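Local coordinates for 150aa long hypothetical histidine triad nucleotide-binding protein (Sulfolobus tokodaii, PDB 2EO4), which probably acts as a zinc-binding nucleotide hydrolase or transferase of the histidine triad (HIT) family, with adenylylsulfatase activity as its tentative assignment, at residues Val16-Ile25 with His35-His43; Phe44-Leu55 with Ile84-Leu95. All coordinates share one frame; numbering follows the deposited sequence.

Contact 1: Val16-Ile25 with His35-His43; sequences VYEDEKFAAI and HTLVIPKKH. With ZN (zinc ion), chain B.
Lys41 reaches across to the turn of 16-25 and fills two acceptors with its ammonium group. NZ lies 2.8 Å from Glu18 OE2, a salt bridge met on the anti side of the carboxylate. NZ also donates to the backbone Asp19 O at 2.8 Å. The chain is extended beyond CG (chi2 -175°, chi3 175°), which carries NZ past the carbonyls of Lys21 and Glu20. With alanine in its place, Asp19 O would probably lose this donor and Glu18 OE2 its salt-bridge mate, although Arg9 still pairs with OE1. Lys41 N donates to Lys21 O at 2.7 Å. Water 1 also donates to Lys21 O, and accepts from Lys42 N.

Strands 22-26 and 36-40 form an antiparallel hairpin of the HIT-domain sheet. Ala23 and Ile39 are a hydrogen-bonded pair, with Ile39 N to Ala23 O at 2.8 Å. Ile25 and Leu37 pair in the same way. At the turn, Asp19 OD1 accepts from Lys21 N, an Asx turn, and from Phe22 N one residue further, an Asx motif, while OD2 takes the Tyr17 hydroxyl. The Phe22 ring lies obliquely against Pro40, CE2 to CB 3.8 Å. On the other face Ile25 CD1 meets Ile39 CD1 at 4.0 Å.

Contact 2: Phe44-Leu55 with Ile84-Leu95; sequences FENYLEADEDTL and IGRSAGQVIFHL. With ZN (zinc ion), chain B; PO4 (phosphate ion), chain C.
Phe44 and Leu95 are joined by one backbone hydrogen bond, Leu95 N to Phe44 O at 2.8 Å. The loop leading into helix 52-72 meets the loop before strand 97-102, both in the HIT domain, and 84-95 ends in the first residues of the predicted histidine triad motif, His94 and Leu95. His94 ND1 binds the zinc ion, with Cys1, Cys4 and His43. Its NE2 donates to Pro40 O.

Gln90 ties the loops together with its side-chain amide. CG stands anti to the backbone N (chi1 178°), and the extended chain brings the amide to Glu45. NE2 donates to Glu45 O at 3.0 Å, in the carbonyl plane, and also to Ile92 O. OE1 accepts from Gly85 N. Both ends of the amide are thus used, which should fix its rotation.

Leu95 carries much of the apolar packing. CD1 lies 3.6 Å from Tyr47 N. CD2 packs on Ala50 CB at 3.7 Å and touches Leu55 CD2, which sits over the centre of one face of the Tyr47 ring. Tyr47 OH hydrogen-bonds to the backbone O of Ala59 of the second subunit. Ile84 fills the other end: CD1 meets Leu48 CG at 3.6 Å, and CG2 lies against the Asn46 amide. Ile84 also pairs with a strand of the second subunit.

Glu45 folds back at chi2 (-65°), its carboxylate almost parallel to the Phe93 ring plane. OE1 is 3.5 Å from Phe93 CB, while OE2 bonds to His43 NE2. Val91 N and Ile92 N donate to O4 of a phosphate, probably from the crystallisation liquor; His96, His98 and Asn83 complete this site, consistent with a phosphate-binding pocket at the predicted active site. Water 2 bridges the loops, accepting from Asn46 ND2 and donating to Gln90 OE1 at 2.7 Å.

In the fold
Contact 1 closes before contact 2 opens along the chain, and their centres are about 14 Å apart. Contact 1 lies in the five-stranded antiparallel sheet, about 7 Å from the centre of the chain. Contact 2 is about 16 Å from it, at the start of helix 52-72 and in the loop between strands 77-84 and 97-102. That helix also packs on contact 1, through Val38 and Thr36. The predicted nucleophile His96 follows directly after contact 2 and touches Ile39 of contact 1. The zinc ion joins the two through His43 and His94, and probably holds the N-terminal residues, the segment after strand 36-40 and the loop before the triad in place beside the predicted active site.

Contact 1: Val16-Ile25 with His35-His43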
# COMPACT_ATOMS: atom_id res chain seq x y z
N VAL A 16 -12.96 -13.95 1.34
CA VAL A 16 -14.00 -12.95 1.56
C VAL A 16 -14.28 -12.28 0.21
O VAL A 16 -15.25 -11.54 0.06
CB VAL A 16 -13.60 -11.88 2.61
CG1 VAL A 16 -13.42 -12.55 3.98
CG2 VAL A 16 -12.34 -11.15 2.19
N TYR A 17 -13.41 -12.55 -0.76
CA TYR A 17 -13.56 -12.01 -2.11
C TYR A 17 -12.79 -12.88 -3.10
O TYR A 17 -11.70 -13.36 -2.80
CB TYR A 17 -13.03 -10.58 -2.22
CG TYR A 17 -13.10 -10.04 -3.64
CD1 TYR A 17 -14.27 -9.46 -4.13
CD2 TYR A 17 -12.02 -10.17 -4.52
CE1 TYR A 17 -14.36 -9.02 -5.45
CE2 TYR A 17 -12.10 -9.74 -5.85
CZ TYR A 17 -13.28 -9.17 -6.30
OH TYR A 17 -13.38 -8.74 -7.61
N GLU A 18 -13.36 -13.06 -4.28
CA GLU A 18 -12.68 -13.84 -5.29
C GLU A 18 -13.28 -13.63 -6.67
O GLU A 18 -14.50 -13.53 -6.82
CB GLU A 18 -12.71 -15.34 -4.94
CG GLU A 18 -12.02 -16.23 -5.99
CD GLU A 18 -11.97 -17.70 -5.58
OE1 GLU A 18 -12.81 -18.14 -4.77
OE2 GLU A 18 -11.08 -18.42 -6.10
N ASP A 19 -12.40 -13.50 -7.66
CA ASP A 19 -12.82 -13.39 -9.05
C ASP A 19 -11.83 -14.22 -9.84
O ASP A 19 -11.06 -14.98 -9.25
CB ASP A 19 -12.87 -11.92 -9.54
CG ASP A 19 -11.55 -11.19 -9.43
OD1 ASP A 19 -10.49 -11.78 -9.72
OD2 ASP A 19 -11.58 -9.99 -9.08
N GLU A 20 -11.83 -14.11 -11.16
CA GLU A 20 -10.93 -14.91 -11.97
C GLU A 20 -9.44 -14.70 -11.76
O GLU A 20 -8.65 -15.62 -11.93
CB GLU A 20 -11.26 -14.72 -13.46
CG GLU A 20 -12.62 -15.27 -13.85
CD GLU A 20 -12.76 -16.75 -13.52
OE1 GLU A 20 -11.96 -17.55 -14.04
OE2 GLU A 20 -13.67 -17.10 -12.74
N LYS A 21 -9.05 -13.49 -11.36
CA LYS A 21 -7.63 -13.21 -11.18
C LYS A 21 -7.17 -12.73 -9.80
O LYS A 21 -5.97 -12.63 -9.56
CB LYS A 21 -7.18 -12.18 -12.22
CG LYS A 21 -7.31 -12.65 -13.66
CD LYS A 21 -6.66 -11.67 -14.62
CE LYS A 21 -6.75 -12.16 -16.06
NZ LYS A 21 -6.00 -11.27 -17.00
N PHE A 22 -8.11 -12.45 -8.91
CA PHE A 22 -7.76 -11.97 -7.58
C PHE A 22 -8.58 -12.62 -6.48
O PHE A 22 -9.60 -13.26 -6.73
CB PHE A 22 -7.94 -10.45 -7.49
CG PHE A 22 -7.04 -9.69 -8.43
CD1 PHE A 22 -7.36 -9.57 -9.78
CD2 PHE A 22 -5.86 -9.13 -7.96
CE1 PHE A 22 -6.51 -8.90 -10.65
CE2 PHE A 22 -4.99 -8.46 -8.83
CZ PHE A 22 -5.32 -8.35 -10.18
N ALA A 23 -8.12 -12.44 -5.24
CA ALA A 23 -8.82 -12.98 -4.08
C ALA A 23 -8.40 -12.21 -2.84
O ALA A 23 -7.35 -11.56 -2.82
CB ALA A 23 -8.49 -14.46 -3.91
N ALA A 24 -9.24 -12.26 -1.82
CA ALA A 24 -8.97 -11.62 -0.55
C ALA A 24 -9.24 -12.72 0.46
O ALA A 24 -10.29 -13.36 0.42
CB ALA A 24 -9.91 -10.44 -0.33
N ILE A 25 -8.28 -12.94 1.36
CA ILE A 25 -8.39 -14.01 2.35
C ILE A 25 -8.12 -13.47 3.75
O ILE A 25 -7.26 -12.62 3.93
CB ILE A 25 -7.36 -15.11 2.03
CG1 ILE A 25 -7.63 -15.66 0.62
CG2 ILE A 25 -7.42 -16.21 3.08
CD1 ILE A 25 -6.41 -16.24 -0.05
N HIS A 35 -8.46 -8.41 9.82
CA HIS A 35 -7.21 -8.32 9.05
C HIS A 35 -7.34 -9.25 7.85
O HIS A 35 -7.57 -10.46 8.00
CB HIS A 35 -6.03 -8.73 9.95
CG HIS A 35 -4.69 -8.59 9.31
ND1 HIS A 35 -3.52 -8.84 10.00
CD2 HIS A 35 -4.32 -8.27 8.05
CE1 HIS A 35 -2.49 -8.67 9.19
NE2 HIS A 35 -2.95 -8.32 8.00
N THR A 36 -7.19 -8.69 6.65
CA THR A 36 -7.33 -9.44 5.41
C THR A 36 -6.18 -9.19 4.45
O THR A 36 -5.54 -8.14 4.49
CB THR A 36 -8.66 -9.05 4.72
OG1 THR A 36 -9.75 -9.46 5.55
CG2 THR A 36 -8.79 -9.71 3.35
N LEU A 37 -5.92 -10.17 3.59
CA LEU A 37 -4.86 -10.07 2.60
C LEU A 37 -5.48 -10.12 1.21
O LEU A 37 -6.28 -11.01 0.92
CB LEU A 37 -3.87 -11.22 2.78
CG LEU A 37 -3.47 -11.39 4.25
CD1 LEU A 37 -2.82 -12.73 4.48
CD2 LEU A 37 -2.56 -10.24 4.64
N VAL A 38 -5.13 -9.17 0.36
CA VAL A 38 -5.65 -9.13 -1.00
C VAL A 38 -4.51 -9.59 -1.89
O VAL A 38 -3.40 -9.05 -1.81
CB VAL A 38 -6.10 -7.72 -1.41
CG1 VAL A 38 -6.67 -7.75 -2.83
CG2 VAL A 38 -7.13 -7.20 -0.43
N ILE A 39 -4.78 -10.57 -2.74
CA ILE A 39 -3.72 -11.10 -3.59
C ILE A 39 -4.10 -11.38 -5.03
O ILE A 39 -5.27 -11.66 -5.34
CB ILE A 39 -3.20 -12.44 -3.04
CG1 ILE A 39 -4.31 -13.50 -3.15
CG2 ILE A 39 -2.78 -12.31 -1.59
CD1 ILE A 39 -3.87 -14.91 -2.84
N PRO A 40 -3.12 -11.27 -5.93
CA PRO A 40 -3.38 -11.57 -7.34
C PRO A 40 -3.26 -13.09 -7.28
O PRO A 40 -2.47 -13.61 -6.48
CB PRO A 40 -2.18 -10.95 -8.06
CG PRO A 40 -1.70 -9.89 -7.12
CD PRO A 40 -1.85 -10.55 -5.78
N LYS A 41 -4.02 -13.82 -8.09
CA LYS A 41 -3.91 -15.28 -8.06
C LYS A 41 -2.58 -15.72 -8.67
O LYS A 41 -1.97 -16.69 -8.21
CB LYS A 41 -5.08 -15.93 -8.79
CG LYS A 41 -6.38 -15.82 -8.01
CD LYS A 41 -7.51 -16.58 -8.69
CE LYS A 41 -8.76 -16.56 -7.82
NZ LYS A 41 -9.85 -17.41 -8.40
N LYS A 42 -2.12 -14.99 -9.68
CA LYS A 42 -0.85 -15.31 -10.32
C LYS A 42 0.26 -14.98 -9.32
O LYS A 42 0.21 -13.97 -8.62
CB LYS A 42 -0.65 -14.49 -11.59
CG LYS A 42 0.68 -14.74 -12.27
CD LYS A 42 0.78 -14.04 -13.61
CE LYS A 42 2.11 -14.33 -14.28
NZ LYS A 42 2.21 -13.69 -15.62
N HIS A 43 1.28 -15.84 -9.27
CA HIS A 43 2.39 -15.68 -8.35
C HIS A 43 3.46 -14.67 -8.78
O HIS A 43 4.07 -14.81 -9.83
CB HIS A 43 3.05 -17.04 -8.11
CG HIS A 43 4.12 -17.02 -7.06
ND1 HIS A 43 3.89 -17.35 -5.75
CD2 HIS A 43 5.43 -16.69 -7.14
CE1 HIS A 43 5.01 -17.23 -5.06
NE2 HIS A 43 5.96 -16.83 -5.88
ZN ZN B . 2.25 -17.96 -4.79
O HOH W 1 -3.71 -12.91 -11.16

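Contact 2: Phe44-Leu55 with Ile84-Leu95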
# COMPACT_ATOMS: atom_id res chain seq x y z
N PHE A 44 3.66 -13.66 -7.94
CA PHE A 44 4.68 -12.63 -8.14
C PHE A 44 5.38 -12.54 -6.79
O PHE A 44 4.73 -12.51 -5.76
CB PHE A 44 4.05 -11.27 -8.48
CG PHE A 44 3.41 -11.21 -9.84
CD1 PHE A 44 4.20 -11.24 -10.99
CD2 PHE A 44 2.03 -11.11 -9.97
CE1 PHE A 44 3.61 -11.18 -12.25
CE2 PHE A 44 1.43 -11.05 -11.22
CZ PHE A 44 2.23 -11.08 -12.37
N GLU A 45 6.71 -12.50 -6.80
CA GLU A 45 7.48 -12.45 -5.56
C GLU A 45 7.11 -11.28 -4.66
O GLU A 45 7.06 -11.41 -3.44
CB GLU A 45 8.98 -12.38 -5.87
CG GLU A 45 9.55 -13.67 -6.44
CD GLU A 45 9.50 -14.82 -5.44
OE1 GLU A 45 10.12 -14.70 -4.37
OE2 GLU A 45 8.83 -15.83 -5.73
N ASN A 46 6.88 -10.13 -5.28
CA ASN A 46 6.53 -8.92 -4.55
C ASN A 46 5.90 -7.90 -5.49
O ASN A 46 5.69 -8.17 -6.67
CB ASN A 46 7.78 -8.33 -3.89
CG ASN A 46 8.87 -8.02 -4.90
OD1 ASN A 46 8.66 -7.24 -5.83
ND2 ASN A 46 10.04 -8.63 -4.73
N TYR A 47 5.60 -6.72 -4.95
CA TYR A 47 4.96 -5.64 -5.71
C TYR A 47 5.74 -5.21 -6.96
O TYR A 47 5.15 -4.94 -8.01
CB TYR A 47 4.77 -4.44 -4.78
CG TYR A 47 3.88 -3.33 -5.32
CD1 TYR A 47 4.39 -2.35 -6.17
CD2 TYR A 47 2.53 -3.27 -4.97
CE1 TYR A 47 3.59 -1.31 -6.64
CE2 TYR A 47 1.72 -2.24 -5.44
CZ TYR A 47 2.25 -1.27 -6.27
OH TYR A 47 1.44 -0.26 -6.73
N LEU A 48 7.06 -5.17 -6.85
CA LEU A 48 7.91 -4.74 -7.95
C LEU A 48 8.00 -5.71 -9.12
O LEU A 48 8.38 -5.33 -10.23
CB LEU A 48 9.32 -4.45 -7.42
CG LEU A 48 9.38 -3.50 -6.22
CD1 LEU A 48 10.82 -3.30 -5.80
CD2 LEU A 48 8.74 -2.16 -6.58
N GLU A 49 7.65 -6.97 -8.88
CA GLU A 49 7.72 -7.99 -9.93
C GLU A 49 6.43 -8.15 -10.72
O GLU A 49 6.40 -8.84 -11.74
CB GLU A 49 8.11 -9.34 -9.32
CG GLU A 49 9.49 -9.39 -8.70
CD GLU A 49 10.60 -9.08 -9.69
OE1 GLU A 49 10.52 -9.58 -10.83
OE2 GLU A 49 11.54 -8.34 -9.32
N ALA A 50 5.36 -7.51 -10.26
CA ALA A 50 4.07 -7.60 -10.93
C ALA A 50 3.97 -6.63 -12.11
O ALA A 50 4.53 -5.53 -12.06
CB ALA A 50 2.95 -7.33 -9.94
N ASP A 51 3.26 -7.04 -13.16
CA ASP A 51 3.08 -6.19 -14.33
C ASP A 51 2.09 -5.08 -13.97
O ASP A 51 1.35 -5.19 -12.99
CB ASP A 51 2.52 -7.00 -15.50
CG ASP A 51 1.17 -7.62 -15.19
OD1 ASP A 51 1.14 -8.66 -14.49
OD2 ASP A 51 0.14 -7.07 -15.63
N GLU A 52 2.07 -4.01 -14.76
CA GLU A 52 1.19 -2.88 -14.50
C GLU A 52 -0.30 -3.19 -14.50
O GLU A 52 -1.05 -2.63 -13.70
CB GLU A 52 1.48 -1.74 -15.48
CG GLU A 52 2.90 -1.19 -15.39
CD GLU A 52 3.07 0.09 -16.19
OE1 GLU A 52 2.59 0.15 -17.34
OE2 GLU A 52 3.70 1.03 -15.67
N ASP A 53 -0.75 -4.06 -15.40
CA ASP A 53 -2.17 -4.40 -15.44
C ASP A 53 -2.61 -5.11 -14.16
O ASP A 53 -3.71 -4.88 -13.66
CB ASP A 53 -2.49 -5.26 -16.66
CG ASP A 53 -2.33 -4.50 -17.97
OD1 ASP A 53 -2.57 -3.27 -17.97
OD2 ASP A 53 -1.97 -5.14 -18.98
N THR A 54 -1.75 -5.97 -13.63
CA THR A 54 -2.06 -6.67 -12.40
C THR A 54 -2.13 -5.67 -11.24
O THR A 54 -3.04 -5.72 -10.42
CB THR A 54 -1.00 -7.74 -12.06
OG1 THR A 54 -1.05 -8.79 -13.04
CG2 THR A 54 -1.26 -8.35 -10.69
N LEU A 55 -1.15 -4.77 -11.18
CA LEU A 55 -1.11 -3.78 -10.11
C LEU A 55 -2.31 -2.83 -10.17
O LEU A 55 -2.85 -2.44 -9.14
CB LEU A 55 0.19 -2.97 -10.18
CG LEU A 55 1.48 -3.72 -9.85
CD1 LEU A 55 2.67 -2.78 -9.94
CD2 LEU A 55 1.39 -4.31 -8.44
N ILE A 84 8.20 -5.46 0.61
CA ILE A 84 9.09 -5.97 -0.43
C ILE A 84 10.44 -6.29 0.20
O ILE A 84 11.19 -5.39 0.56
CB ILE A 84 9.30 -4.91 -1.53
CG1 ILE A 84 7.95 -4.54 -2.16
CG2 ILE A 84 10.25 -5.45 -2.60
CD1 ILE A 84 7.99 -3.21 -2.92
N GLY A 85 10.73 -7.58 0.34
CA GLY A 85 12.00 -7.98 0.92
C GLY A 85 11.91 -8.32 2.40
O GLY A 85 11.11 -7.73 3.14
N ARG A 86 12.74 -9.26 2.85
CA ARG A 86 12.72 -9.64 4.25
C ARG A 86 13.05 -8.49 5.20
O ARG A 86 12.51 -8.43 6.30
CB ARG A 86 13.67 -10.83 4.49
CG ARG A 86 15.12 -10.54 4.18
CD ARG A 86 15.98 -11.76 4.49
NE ARG A 86 17.39 -11.53 4.19
CZ ARG A 86 18.35 -12.42 4.41
NH1 ARG A 86 18.07 -13.60 4.94
NH2 ARG A 86 19.61 -12.12 4.09
N SER A 87 13.93 -7.58 4.78
CA SER A 87 14.29 -6.46 5.65
C SER A 87 13.15 -5.46 5.81
O SER A 87 13.20 -4.59 6.68
CB SER A 87 15.55 -5.74 5.13
OG SER A 87 15.36 -5.12 3.87
N ALA A 88 12.11 -5.61 5.00
CA ALA A 88 10.95 -4.73 5.09
C ALA A 88 9.81 -5.49 5.78
O ALA A 88 8.69 -4.99 5.88
CB ALA A 88 10.50 -4.28 3.70
N GLY A 89 10.11 -6.70 6.25
CA GLY A 89 9.12 -7.49 6.94
C GLY A 89 8.36 -8.51 6.11
O GLY A 89 7.40 -9.11 6.60
N GLN A 90 8.76 -8.71 4.86
CA GLN A 90 8.07 -9.69 4.03
C GLN A 90 8.49 -11.11 4.42
O GLN A 90 9.68 -11.39 4.58
CB GLN A 90 8.36 -9.46 2.54
CG GLN A 90 7.69 -10.49 1.64
CD GLN A 90 7.81 -10.18 0.16
OE1 GLN A 90 8.84 -9.68 -0.30
NE2 GLN A 90 6.77 -10.50 -0.59
N VAL A 91 7.51 -11.99 4.59
CA VAL A 91 7.77 -13.39 4.96
C VAL A 91 7.06 -14.35 4.01
O VAL A 91 7.45 -15.52 3.91
CB VAL A 91 7.34 -13.69 6.42
CG1 VAL A 91 8.15 -12.83 7.38
CG2 VAL A 91 5.85 -13.46 6.61
N ILE A 92 6.02 -13.89 3.33
CA ILE A 92 5.33 -14.72 2.35
C ILE A 92 5.64 -14.07 1.02
O ILE A 92 5.21 -12.95 0.74
CB ILE A 92 3.79 -14.76 2.56
CG1 ILE A 92 3.46 -15.32 3.94
CG2 ILE A 92 3.16 -15.65 1.49
CD1 ILE A 92 1.97 -15.42 4.23
N PHE A 93 6.41 -14.77 0.19
CA PHE A 93 6.83 -14.21 -1.08
C PHE A 93 5.90 -14.43 -2.27
O PHE A 93 6.27 -15.00 -3.29
CB PHE A 93 8.26 -14.68 -1.36
CG PHE A 93 9.22 -14.21 -0.31
CD1 PHE A 93 9.75 -12.93 -0.36
CD2 PHE A 93 9.50 -15.00 0.80
CE1 PHE A 93 10.54 -12.43 0.67
CE2 PHE A 93 10.28 -14.51 1.85
CZ PHE A 93 10.80 -13.22 1.78
N HIS A 94 4.68 -13.94 -2.08
CA HIS A 94 3.60 -13.96 -3.06
C HIS A 94 2.95 -12.62 -2.76
O HIS A 94 2.42 -12.41 -1.67
CB HIS A 94 2.60 -15.09 -2.77
CG HIS A 94 1.43 -15.11 -3.72
ND1 HIS A 94 1.19 -16.17 -4.57
CD2 HIS A 94 0.45 -14.21 -3.95
CE1 HIS A 94 0.10 -15.92 -5.28
NE2 HIS A 94 -0.37 -14.74 -4.93
N LEU A 95 3.02 -11.70 -3.72
CA LEU A 95 2.47 -10.36 -3.56
C LEU A 95 1.11 -10.32 -2.88
O LEU A 95 0.15 -10.92 -3.36
CB LEU A 95 2.38 -9.67 -4.93
CG LEU A 95 1.63 -8.33 -5.03
CD1 LEU A 95 2.17 -7.31 -4.04
CD2 LEU A 95 1.77 -7.82 -6.46
ZN ZN B . 2.25 -17.96 -4.79
P PO4 C . 4.22 -10.20 4.92
O1 PO4 C . 2.87 -10.76 5.15
O2 PO4 C . 4.10 -8.83 4.36
O3 PO4 C . 4.94 -10.14 6.23
O4 PO4 C . 4.97 -11.07 3.98
O HOH W 2 10.64 -10.06 -2.30